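Local coordinates for protein glutamate--tRNA ligase (Elizabethkingia anophelis, PDB 6B1Z) that probably catalyses the ATP-dependent attachment of glutamate to its cognate tRNA, as a class I glutamyl-tRNA synthetase, at residues Tyr65-Leu70 with Met75-Ser80. Residues are numbered along the deposited sequence; the frame is centred on the assembly and turned at random. Where two conformers were deposited one is given.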
ATOM      1  N   TYR A  65       5.343  -9.535  -8.304  1.00 23.36           N
ATOM      2  CA  TYR A  65       4.990  -8.811  -7.081  1.00 23.82           C
ATOM      3  C   TYR A  65       3.617  -8.146  -7.195  1.00 21.66           C
ATOM      4  O   TYR A  65       2.790  -8.224  -6.274  1.00 20.40           O
ATOM      5  CB  TYR A  65       6.074  -7.767  -6.772  1.00 23.03           C
ATOM      6  CG  TYR A  65       5.879  -7.032  -5.459  1.00 21.55           C
ATOM      7  CD1 TYR A  65       4.927  -6.012  -5.341  1.00 20.54           C
ATOM      8  CD2 TYR A  65       6.652  -7.351  -4.355  1.00 22.49           C
ATOM      9  CE1 TYR A  65       4.738  -5.356  -4.146  1.00 18.27           C
ATOM     10  CE2 TYR A  65       6.476  -6.690  -3.151  1.00 22.58           C
ATOM     11  CZ  TYR A  65       5.519  -5.697  -3.060  1.00 19.35           C
ATOM     12  OH  TYR A  65       5.345  -5.035  -1.868  1.00 21.32           O
ATOM     13  N   ILE A  66       3.377  -7.439  -8.302  1.00 17.63           N
ATOM     14  CA  ILE A  66       2.109  -6.752  -8.497  1.00 16.05           C
ATOM     15  C   ILE A  66       0.951  -7.740  -8.462  1.00 16.50           C
ATOM     16  O   ILE A  66      -0.049  -7.521  -7.769  1.00 18.19           O
ATOM     17  CB  ILE A  66       2.133  -5.969  -9.822  1.00 20.90           C
ATOM     18  CG1 ILE A  66       3.129  -4.815  -9.724  1.00 21.59           C
ATOM     19  CG2 ILE A  66       0.725  -5.485 -10.173  1.00 23.49           C
ATOM     20  CD1 ILE A  66       3.636  -4.348 -11.106  1.00 21.34           C
ATOM     21  N   MET A  67       1.067  -8.842  -9.220  1.00 19.58           N
ATOM     22  CA  MET A  67      -0.006  -9.833  -9.237  1.00 20.17           C
ATOM     23  C   MET A  67      -0.229 -10.432  -7.852  1.00 18.59           C
ATOM     24  O   MET A  67      -1.380 -10.585  -7.415  1.00 21.30           O
ATOM     25  CB  MET A  67       0.292 -10.926 -10.271  1.00 24.21           C
ATOM     26  CG  MET A  67       0.077 -10.482 -11.717  1.00 25.09           C
ATOM     27  SD  MET A  67      -1.606  -9.919 -12.035  1.00 23.80           S
ATOM     28  CE  MET A  67      -2.551 -11.417 -11.722  1.00 28.06           C
ATOM     29  N   GLU A  68       0.856 -10.753  -7.132  1.00 18.29           N
ATOM     30  CA  GLU A  68       0.715 -11.330  -5.796  1.00 18.52           C
ATOM     31  C   GLU A  68       0.042 -10.347  -4.842  1.00 17.81           C
ATOM     32  O   GLU A  68      -0.785 -10.742  -4.014  1.00 18.81           O
ATOM     33  CB  GLU A  68       2.077 -11.769  -5.255  1.00 20.19           C
ATOM     34  CG  GLU A  68       2.002 -12.516  -3.922  1.00 27.88           C
ATOM     35  CD  GLU A  68       3.355 -13.035  -3.450  1.00 33.41           C
ATOM     36  OE1 GLU A  68       4.309 -13.070  -4.260  1.00 33.61           O
ATOM     37  OE2 GLU A  68       3.464 -13.416  -2.263  1.00 38.49           O
ATOM     38  N   ALA A  69       0.358  -9.058  -4.963  1.00 17.59           N
ATOM     39  CA  ALA A  69      -0.255  -8.078  -4.065  1.00 18.14           C
ATOM     40  C   ALA A  69      -1.729  -7.891  -4.378  1.00 15.95           C
ATOM     41  O   ALA A  69      -2.558  -7.822  -3.462  1.00 19.49           O
ATOM     42  CB  ALA A  69       0.484  -6.744  -4.165  1.00 17.75           C
ATOM     43  N   LEU A  70      -2.072  -7.800  -5.665  1.00 19.52           N
ATOM     44  CA  LEU A  70      -3.476  -7.690  -6.041  1.00 16.88           C
ATOM     45  C   LEU A  70      -4.256  -8.929  -5.619  1.00 20.05           C
ATOM     46  O   LEU A  70      -5.399  -8.816  -5.162  1.00 21.56           O
ATOM     47  CB  LEU A  70      -3.599  -7.467  -7.551  1.00 19.76           C
ATOM     48  CG  LEU A  70      -3.011  -6.180  -8.120  1.00 18.92           C
ATOM     49  CD1 LEU A  70      -3.154  -6.207  -9.637  1.00 20.87           C
ATOM     50  CD2 LEU A  70      -3.729  -4.971  -7.514  1.00 20.64           C
ATOM     51  N   MET A  75      -8.247  -8.210  -5.645  1.00 25.95           N
ATOM     52  CA  MET A  75      -8.612  -7.353  -6.777  0.56 26.94           C
ATOM     53  C   MET A  75      -7.949  -7.890  -8.048  1.00 37.02           C
ATOM     54  O   MET A  75      -7.010  -7.272  -8.566  1.00 34.57           O
ATOM     55  CB  MET A  75      -8.197  -5.907  -6.536  0.56 28.55           C
ATOM     56  CG  MET A  75      -8.615  -5.335  -5.214  0.56 26.38           C
ATOM     57  SD  MET A  75      -8.263  -3.567  -5.166  0.56 33.66           S
ATOM     58  CE  MET A  75      -6.469  -3.521  -5.200  0.56 25.72           C
ATOM     59  N   VAL A  76      -8.445  -9.012  -8.557  1.00 27.13           N
ATOM     60  CA  VAL A  76      -7.825  -9.692  -9.698  1.00 28.68           C
ATOM     61  C   VAL A  76      -8.246  -8.996 -10.991  1.00 26.33           C
ATOM     62  O   VAL A  76      -9.453  -8.805 -11.223  1.00 24.19           O
ATOM     63  CB  VAL A  76      -8.218 -11.163  -9.720  1.00 28.57           C
ATOM     64  CG1 VAL A  76      -7.572 -11.865 -10.906  1.00 28.14           C
ATOM     65  CG2 VAL A  76      -7.832 -11.857  -8.401  1.00 31.58           C
ATOM     66  N   PRO A  77      -7.302  -8.636 -11.859  1.00 23.76           N
ATOM     67  CA  PRO A  77      -7.665  -7.985 -13.119  1.00 20.19           C
ATOM     68  C   PRO A  77      -8.500  -8.881 -14.024  1.00 18.45           C
ATOM     69  O   PRO A  77      -8.322 -10.101 -14.078  1.00 23.18           O
ATOM     70  CB  PRO A  77      -6.306  -7.674 -13.759  1.00 21.64           C
ATOM     71  CG  PRO A  77      -5.338  -7.658 -12.605  1.00 21.44           C
ATOM     72  CD  PRO A  77      -5.844  -8.687 -11.657  1.00 24.51           C
ATOM     73  N   ASP A  78      -9.401  -8.241 -14.766  1.00 20.23           N
ATOM     74  CA  ASP A  78     -10.180  -8.939 -15.787  1.00 20.53           C
ATOM     75  C   ASP A  78      -9.356  -9.228 -17.037  1.00 20.22           C
ATOM     76  O   ASP A  78      -9.625 -10.209 -17.748  1.00 22.73           O
ATOM     77  CB  ASP A  78     -11.401  -8.091 -16.164  1.00 19.84           C
ATOM     78  CG  ASP A  78     -12.330  -7.856 -14.995  1.00 24.84           C
ATOM     79  OD1 ASP A  78     -12.765  -8.852 -14.372  1.00 26.43           O
ATOM     80  OD2 ASP A  78     -12.612  -6.682 -14.678  1.00 23.96           O
ATOM     81  N   GLU A  79      -8.379  -8.370 -17.325  1.00 19.75           N
ATOM     82  CA  GLU A  79      -7.480  -8.482 -18.467  1.00 17.06           C
ATOM     83  C   GLU A  79      -6.080  -8.174 -17.960  1.00 20.86           C
ATOM     84  O   GLU A  79      -5.907  -7.222 -17.198  1.00 18.85           O
ATOM     85  CB  GLU A  79      -7.876  -7.506 -19.587  1.00 17.96           C
ATOM     86  CG  GLU A  79      -9.300  -7.741 -20.092  1.00 18.78           C
ATOM     87  CD  GLU A  79      -9.807  -6.679 -21.046  1.00 18.88           C
ATOM     88  OE1 GLU A  79      -9.000  -5.999 -21.730  1.00 19.01           O
ATOM     89  OE2 GLU A  79     -11.052  -6.539 -21.123  1.00 22.23           O
ATOM     90  N   SER A  80      -5.097  -9.002 -18.343  1.00 17.77           N
ATOM     91  CA  SER A  80      -3.739  -8.889 -17.813  1.00 18.47           C
ATOM     92  C   SER A  80      -2.827  -9.835 -18.581  1.00 20.04           C
ATOM     93  O   SER A  80      -3.314 -10.684 -19.339  1.00 19.27           O
ATOM     94  CB  SER A  80      -3.707  -9.234 -16.318  1.00 17.32           C
ATOM     95  OG  SER A  80      -3.994 -10.610 -16.142  1.00 20.23           O
TER
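Leu70 and Met75 bring their CA atoms to 5.2 Å, where the chain leaves helix 62-73 and turns off across its end, and the amide N of Met75 donates to the carbonyl O of Leu70 at 3.0 Å. That bond is almost straight at hydrogen (178°), although the donor sits tilted by 30° from the carbonyl plane. It spans five residues, and this six-to-one bond, with Leu70 and Met75 also in apolar contact, is consistent with a Schellman-type C-cap. Beyond it, Leu70 makes the largest share of the contact. With CG anti to its own carbonyl carbon (chi1 -64°), its two methyls diverge toward different partners: in the conformer described, CE of Met75 lies 3.9 Å from Leu70 CD2, and CD1 lies 4.0 Å from CG of the Pro77 ring. Both neighbours cross the leucine at about a right angle. The Met75 chain in this conformer bends at its last torsion, which turns CE toward the CD2 methyl of Leu70, while Leu70 CB rests 3.6 Å from Met75 O. In the catalytic domain of this class I synthetase, of the HUP clan, the contact joins helix 62-73 to the segment that continues beside strand 45-48, where Asp78 and Glu79 make backbone hydrogen bonds to Phe46 and Leu48. Met75 and Leu70 also pack on Ala32 of helix 26-41. On the strand side, the folded Met67 chain carries its CE methyl to 4.3 Å from Pro77 CD, a looser approach than those of Leu70, and both Met67 and Pro77 touch Leu48.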